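Local coordinates for alcohol dehydrogenase (PDB 5VM2), which is a zinc-containing oxidoreductase of unknown specificity that probably oxidises an alcohol group of its substrate with NAD or NADP as acceptor, at residues I7-V10 against P11-K15; I318-Y321 against R322-Q325. All coordinates share one frame; numbering follows the deposited sequence.

Contact 1: I7-V10 against P11-K15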
ATOM      1  N   ILE A   7     -18.626  -3.823   8.956  1.00 49.22           N
ATOM      2  CA  ILE A   7     -18.763  -5.062   8.204  1.00 49.91           C
ATOM      3  C   ILE A   7     -19.350  -4.743   6.837  1.00 49.33           C
ATOM      4  O   ILE A   7     -20.211  -3.865   6.711  1.00 49.62           O
ATOM      5  CB  ILE A   7     -19.644  -6.079   8.965  1.00 56.65           C
ATOM      6  CG1 ILE A   7     -18.822  -6.818  10.015  1.00 58.34           C
ATOM      7  CG2 ILE A   7     -20.310  -7.069   8.026  1.00 60.96           C
ATOM      8  CD1 ILE A   7     -18.115  -5.902  10.951  1.00 58.00           C
ATOM      9  N   LEU A   8     -18.872  -5.447   5.813  1.00 50.44           N
ATOM     10  CA  LEU A   8     -19.506  -5.425   4.495  1.00 53.22           C
ATOM     11  C   LEU A   8     -20.712  -6.356   4.545  1.00 53.78           C
ATOM     12  O   LEU A   8     -20.612  -7.561   4.306  1.00 54.14           O
ATOM     13  CB  LEU A   8     -18.519  -5.836   3.409  1.00 56.40           C
ATOM     14  CG  LEU A   8     -19.070  -5.811   1.982  1.00 59.56           C
ATOM     15  CD1 LEU A   8     -19.173  -4.383   1.462  1.00 57.09           C
ATOM     16  CD2 LEU A   8     -18.212  -6.665   1.061  1.00 61.48           C
ATOM     17  N   GLN A   9     -21.869  -5.782   4.879  1.00 54.15           N
ATOM     18  CA  GLN A   9     -23.096  -6.566   4.985  1.00 57.43           C
ATOM     19  C   GLN A   9     -23.473  -7.185   3.643  1.00 58.69           C
ATOM     20  O   GLN A   9     -23.952  -8.323   3.583  1.00 60.53           O
ATOM     21  CB  GLN A   9     -24.218  -5.673   5.510  1.00 59.73           C
ATOM     22  CG  GLN A   9     -25.591  -6.305   5.554  1.00 64.14           C
ATOM     23  CD  GLN A   9     -26.607  -5.383   6.198  1.00 68.32           C
ATOM     24  OE1 GLN A   9     -27.292  -4.621   5.516  1.00 70.28           O
ATOM     25  NE2 GLN A   9     -26.697  -5.437   7.522  1.00 69.32           N
ATOM     26  N   VAL A  10     -23.264  -6.444   2.563  1.00 58.29           N
ATOM     27  CA  VAL A  10     -23.403  -6.946   1.200  1.00 61.53           C
ATOM     28  C   VAL A  10     -22.592  -5.965   0.361  1.00 62.88           C
ATOM     29  O   VAL A  10     -22.424  -4.811   0.786  1.00 62.70           O
ATOM     30  CB  VAL A  10     -24.880  -7.030   0.773  1.00 65.96           C
ATOM     31  CG1 VAL A  10     -25.368  -5.694   0.215  1.00 66.01           C
ATOM     32  CG2 VAL A  10     -25.106  -8.161  -0.225  1.00 69.15           C
ATOM     33  N   PRO A  11     -22.080  -6.383  -0.797  1.00 64.30           N
ATOM     34  CA  PRO A  11     -21.272  -5.468  -1.612  1.00 63.18           C
ATOM     35  C   PRO A  11     -21.955  -4.123  -1.813  1.00 62.84           C
ATOM     36  O   PRO A  11     -23.107  -4.045  -2.248  1.00 64.44           O
ATOM     37  CB  PRO A  11     -21.113  -6.230  -2.929  1.00 66.35           C
ATOM     38  CG  PRO A  11     -21.075  -7.658  -2.496  1.00 67.97           C
ATOM     39  CD  PRO A  11     -22.007  -7.766  -1.303  1.00 67.44           C
ATOM     40  N   GLY A  12     -21.236  -3.056  -1.464  1.00 59.81           N
ATOM     41  CA  GLY A  12     -21.755  -1.711  -1.542  1.00 60.07           C
ATOM     42  C   GLY A  12     -22.406  -1.190  -0.278  1.00 60.78           C
ATOM     43  O   GLY A  12     -22.797  -0.017  -0.247  1.00 62.18           O
ATOM     44  N   THR A  13     -22.522  -2.009   0.768  1.00 60.28           N
ATOM     45  CA  THR A  13     -23.257  -1.639   1.975  1.00 61.01           C
ATOM     46  C   THR A  13     -22.461  -2.028   3.216  1.00 61.37           C
ATOM     47  O   THR A  13     -22.324  -3.216   3.525  1.00 64.30           O
ATOM     48  CB  THR A  13     -24.632  -2.303   1.990  1.00 63.82           C
ATOM     49  OG1 THR A  13     -25.338  -1.955   0.792  1.00 64.61           O
ATOM     50  CG2 THR A  13     -25.433  -1.848   3.202  1.00 65.36           C
ATOM     51  N   MET A  14     -21.953  -1.025   3.926  1.00 58.98           N
ATOM     52  CA  MET A  14     -21.294  -1.178   5.214  1.00 57.19           C
ATOM     53  C   MET A  14     -22.261  -0.837   6.339  1.00 60.81           C
ATOM     54  O   MET A  14     -23.123   0.036   6.192  1.00 62.75           O
ATOM     55  CB  MET A  14     -20.081  -0.251   5.321  1.00 53.57           C
ATOM     56  CG  MET A  14     -19.111  -0.331   4.159  1.00 51.70           C
ATOM     57  SD  MET A  14     -18.187  -1.875   4.179  1.00 49.99           S
ATOM     58  CE  MET A  14     -17.293  -1.710   5.720  1.00 47.84           C
ATOM     59  N   LYS A  15     -22.115  -1.533   7.469  1.00 60.33           N
ATOM     60  CA  LYS A  15     -22.604  -0.999   8.736  1.00 60.67           C
ATOM     61  C   LYS A  15     -21.708  -1.469   9.870  1.00 57.22           C
ATOM     62  O   LYS A  15     -20.885  -2.374   9.718  1.00 55.10           O
ATOM     63  CB  LYS A  15     -24.063  -1.373   9.040  1.00 64.14           C
ATOM     64  CG  LYS A  15     -24.955  -1.425   7.829  1.00 65.16           C
ATOM     65  CD  LYS A  15     -26.288  -0.787   8.113  1.00 66.56           C
ATOM     66  CE  LYS A  15     -27.277  -1.075   7.000  1.00 69.16           C
ATOM     67  NZ  LYS A  15     -27.896  -2.407   7.198  1.00 71.01           N
TER
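A beta hairpin with a classic bulge brings Gln9 and Val10 together opposite Thr13. Both amides face one carbonyl: Thr13 O takes a weak bond from Gln9 N (2.9 Å) and another, long and weak, from Val10 N (3.5 Å). The bulge shifts the register by one residue between the Leu8-Met14 and Val10-Thr13 pairs. A type II turn from Val10 to Thr13 reverses the chain, and Thr13 N closes it with a bond to Val10 O of 2.8 Å. Gly12 holds the third place of the turn at a positive phi of 92°, as glycine commonly does in type II turns. On the far side of the bulge, Ile7 and Lys15 form a hydrogen-bonded antiparallel pair; Ile7 N donates almost straight to Lys15 O.

This hairpin joins strands 3-10 and 13-19, a two-stranded antiparallel sheet. Leu8 and Met14 share one face, which packs against Phe46 of helix 41-48. The Met14 chain bends at chi2 and chi3, which curls Met14 SD back over Leu8, 3.8 Å from Leu8 CD1. The other face carries Ile7, Val10, Thr13 and Lys15. The Gln9 side chain is extended, with CG opposite the backbone N (chi1 174°). Lys15 bends to meet it, and Lys15 NZ gives a hydrogen bond of 2.8 Å to Gln9 OE1. The ammonium nitrogen stands 27° out of the amide's carbonyl plane. At the turn, Val10 CG2 presses on Pro11 CD at 3.3 Å, tighter than usual carbon contact.

Contact 2: I318-Y321 against R322-Q325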
ATOM      1  N   ILE A 318     -10.133  12.864   5.496  1.00 47.48           N
ATOM      2  CA  ILE A 318     -10.227  12.115   6.743  1.00 47.43           C
ATOM      3  C   ILE A 318     -11.703  11.963   7.078  1.00 49.14           C
ATOM      4  O   ILE A 318     -12.424  12.962   7.188  1.00 50.41           O
ATOM      5  CB  ILE A 318      -9.475  12.809   7.890  1.00 48.40           C
ATOM      6  CG1 ILE A 318      -7.983  12.898   7.571  1.00 47.10           C
ATOM      7  CG2 ILE A 318      -9.701  12.068   9.201  1.00 48.16           C
ATOM      8  CD1 ILE A 318      -7.200  13.742   8.552  1.00 48.26           C
ATOM      9  N   TYR A 319     -12.150  10.722   7.240  1.00 47.11           N
ATOM     10  CA  TYR A 319     -13.529  10.375   7.550  1.00 48.41           C
ATOM     11  C   TYR A 319     -13.640   9.901   8.992  1.00 47.42           C
ATOM     12  O   TYR A 319     -12.735   9.239   9.511  1.00 45.18           O
ATOM     13  CB  TYR A 319     -14.050   9.281   6.612  1.00 48.75           C
ATOM     14  CG  TYR A 319     -13.958   9.616   5.143  1.00 51.41           C
ATOM     15  CD1 TYR A 319     -12.829   9.287   4.404  1.00 50.87           C
ATOM     16  CD2 TYR A 319     -14.996  10.276   4.495  1.00 54.89           C
ATOM     17  CE1 TYR A 319     -12.739   9.597   3.062  1.00 52.86           C
ATOM     18  CE2 TYR A 319     -14.914  10.591   3.152  1.00 56.78           C
ATOM     19  CZ  TYR A 319     -13.783  10.250   2.442  1.00 55.71           C
ATOM     20  OH  TYR A 319     -13.697  10.561   1.105  1.00 58.18           O
ATOM     21  N   ASP A 320     -14.717  10.269   9.676  1.00 49.26           N
ATOM     22  CA  ASP A 320     -15.010   9.668  10.967  1.00 50.85           C
ATOM     23  C   ASP A 320     -15.456   8.222  10.777  1.00 50.73           C
ATOM     24  O   ASP A 320     -16.025   7.851   9.747  1.00 51.43           O
ATOM     25  CB  ASP A 320     -16.088  10.465  11.704  1.00 56.58           C
ATOM     26  CG  ASP A 320     -15.532  11.694  12.403  1.00 60.32           C
ATOM     27  OD1 ASP A 320     -14.338  11.679  12.773  1.00 60.18           O
ATOM     28  OD2 ASP A 320     -16.285  12.676  12.585  1.00 63.62           O
ATOM     29  N   TYR A 321     -15.188   7.402  11.795  1.00 50.37           N
ATOM     30  CA  TYR A 321     -15.489   5.975  11.715  1.00 50.73           C
ATOM     31  C   TYR A 321     -16.988   5.720  11.549  1.00 52.62           C
ATOM     32  O   TYR A 321     -17.392   4.864  10.753  1.00 52.85           O
ATOM     33  CB  TYR A 321     -14.936   5.280  12.961  1.00 50.70           C
ATOM     34  CG  TYR A 321     -15.398   3.860  13.195  1.00 50.60           C
ATOM     35  CD1 TYR A 321     -15.005   2.825  12.356  1.00 47.42           C
ATOM     36  CD2 TYR A 321     -16.200   3.552  14.287  1.00 52.88           C
ATOM     37  CE1 TYR A 321     -15.419   1.522  12.589  1.00 49.90           C
ATOM     38  CE2 TYR A 321     -16.616   2.261  14.528  1.00 54.54           C
ATOM     39  CZ  TYR A 321     -16.226   1.248  13.680  1.00 52.81           C
ATOM     40  OH  TYR A 321     -16.650  -0.034  13.935  1.00 54.08           O
ATOM     41  N   ARG A 322     -17.829   6.460  12.277  1.00 57.55           N
ATOM     42  CA  ARG A 322     -19.255   6.195  12.108  1.00 63.10           C
ATOM     43  C   ARG A 322     -19.754   6.616  10.730  1.00 62.76           C
ATOM     44  O   ARG A 322     -20.771   6.092  10.261  1.00 62.63           O
ATOM     45  CB  ARG A 322     -20.065   6.900  13.203  1.00 70.87           C
ATOM     46  CG  ARG A 322     -21.584   6.799  13.023  1.00 78.34           C
ATOM     47  CD  ARG A 322     -22.345   7.536  14.123  1.00 87.59           C
ATOM     48  NE  ARG A 322     -23.519   8.239  13.603  1.00 92.88           N
ATOM     49  CZ  ARG A 322     -24.451   8.806  14.365  1.00 99.57           C
ATOM     50  NH1 ARG A 322     -24.355   8.749  15.686  1.00103.09           N
ATOM     51  NH2 ARG A 322     -25.484   9.423  13.807  1.00102.71           N
ATOM     52  N   ASP A 323     -19.000   7.432   9.989  1.00 61.26           N
ATOM     53  CA  ASP A 323     -19.326   7.780   8.611  1.00 60.92           C
ATOM     54  C   ASP A 323     -18.671   6.847   7.598  1.00 54.62           C
ATOM     55  O   ASP A 323     -18.365   7.278   6.479  1.00 54.30           O
ATOM     56  CB  ASP A 323     -18.921   9.228   8.328  1.00 63.38           C
ATOM     57  CG  ASP A 323     -19.630  10.218   9.232  1.00 68.87           C
ATOM     58  OD1 ASP A 323     -20.851  10.068   9.444  1.00 73.12           O
ATOM     59  OD2 ASP A 323     -18.962  11.146   9.734  1.00 69.76           O
ATOM     60  N   VAL A 324     -18.464   5.577   7.957  1.00 51.86           N
ATOM     61  CA  VAL A 324     -17.654   4.726   7.084  1.00 49.20           C
ATOM     62  C   VAL A 324     -18.351   4.487   5.750  1.00 49.68           C
ATOM     63  O   VAL A 324     -17.697   4.379   4.705  1.00 48.61           O
ATOM     64  CB  VAL A 324     -17.314   3.400   7.795  1.00 51.20           C
ATOM     65  CG1 VAL A 324     -18.581   2.689   8.252  1.00 55.72           C
ATOM     66  CG2 VAL A 324     -16.493   2.495   6.885  1.00 48.34           C
ATOM     67  N   GLN A 325     -19.685   4.517   5.707  1.00 51.34           N
ATOM     68  CA  GLN A 325     -20.397   4.289   4.453  1.00 53.09           C
ATOM     69  C   GLN A 325     -20.051   5.353   3.420  1.00 53.01           C
ATOM     70  O   GLN A 325     -19.691   5.034   2.280  1.00 50.93           O
ATOM     71  CB  GLN A 325     -21.905   4.259   4.711  1.00 58.09           C
ATOM     72  CG  GLN A 325     -22.771   3.955   3.486  1.00 61.07           C
ATOM     73  CD  GLN A 325     -22.380   2.677   2.762  1.00 59.61           C
ATOM     74  OE1 GLN A 325     -21.879   1.734   3.373  1.00 56.57           O
ATOM     75  NE2 GLN A 325     -22.598   2.642   1.457  1.00 61.00           N
TER
HETATM   76  O   HOH W   1     -16.596  11.933   8.597  1.00 42.92           O
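Asp323 reaches back to Asp320 at the turn between strand 315-320 and helix 324-333, the first connection of a beta-alpha-beta unit completed by strand 340-344. Asp323 CB lies 3.5 Å from Asp320 O. Asp320 O also takes a weak hydrogen bond from Asp323 N (3.0 Å), bent to 132° at the hydrogen. Asp323 CG sits beside its own backbone N (chi1 -60°), which sets the carboxylate next to the Asp320 side chain. Asp323 OD2 comes within 3.6 Å of Asp320 CB. The two aspartate side chains run alongside each other and point the same way, their carboxylate planes 31° apart. Asp320 OD2 and Asp323 OD2 are 4.2 Å apart, and these like charges probably repel. Asp323 occupies the N-cap position, but its side chain makes no capping bond.

The CB of Tyr321 points away from 322-325, and its hydroxyl hydrogen-bonds Ser4 OG. The Tyr321 ring meets His127 edge-to-face. Val324 packs on Ile343 of strand 340-344, while Val324 CB stays 3.3 Å from Tyr321 O. One water joins the strand end to the aspartate tip: it accepts from Asp320 N and donates to Asp323 OD2, each at 2.7 Å.

Overall arrangement
Contacts 1 and 2 lie far apart in sequence, yet their centres are about 14 Å apart, on the same side of the chain's centre. Gln325, at the start of helix 324-333, joins them. Gln325 OE1 lies 2.8 Å from Met14 N, and Gln325 NE2 lies 3.2 Å from Gly12 O; both are probable hydrogen bonds. One side-chain amide thus grips the backbone at the turn (Gly12 O) and just beyond it (Met14 N). Tyr321 adds a second tie through Ser4, on the same strand as Ile7. Neither contact supplies a ligand to the four-cysteine zinc site (Cys95, Cys98, Cys101, Cys109) or to the magnesium at His65, Glu66 and Glu152.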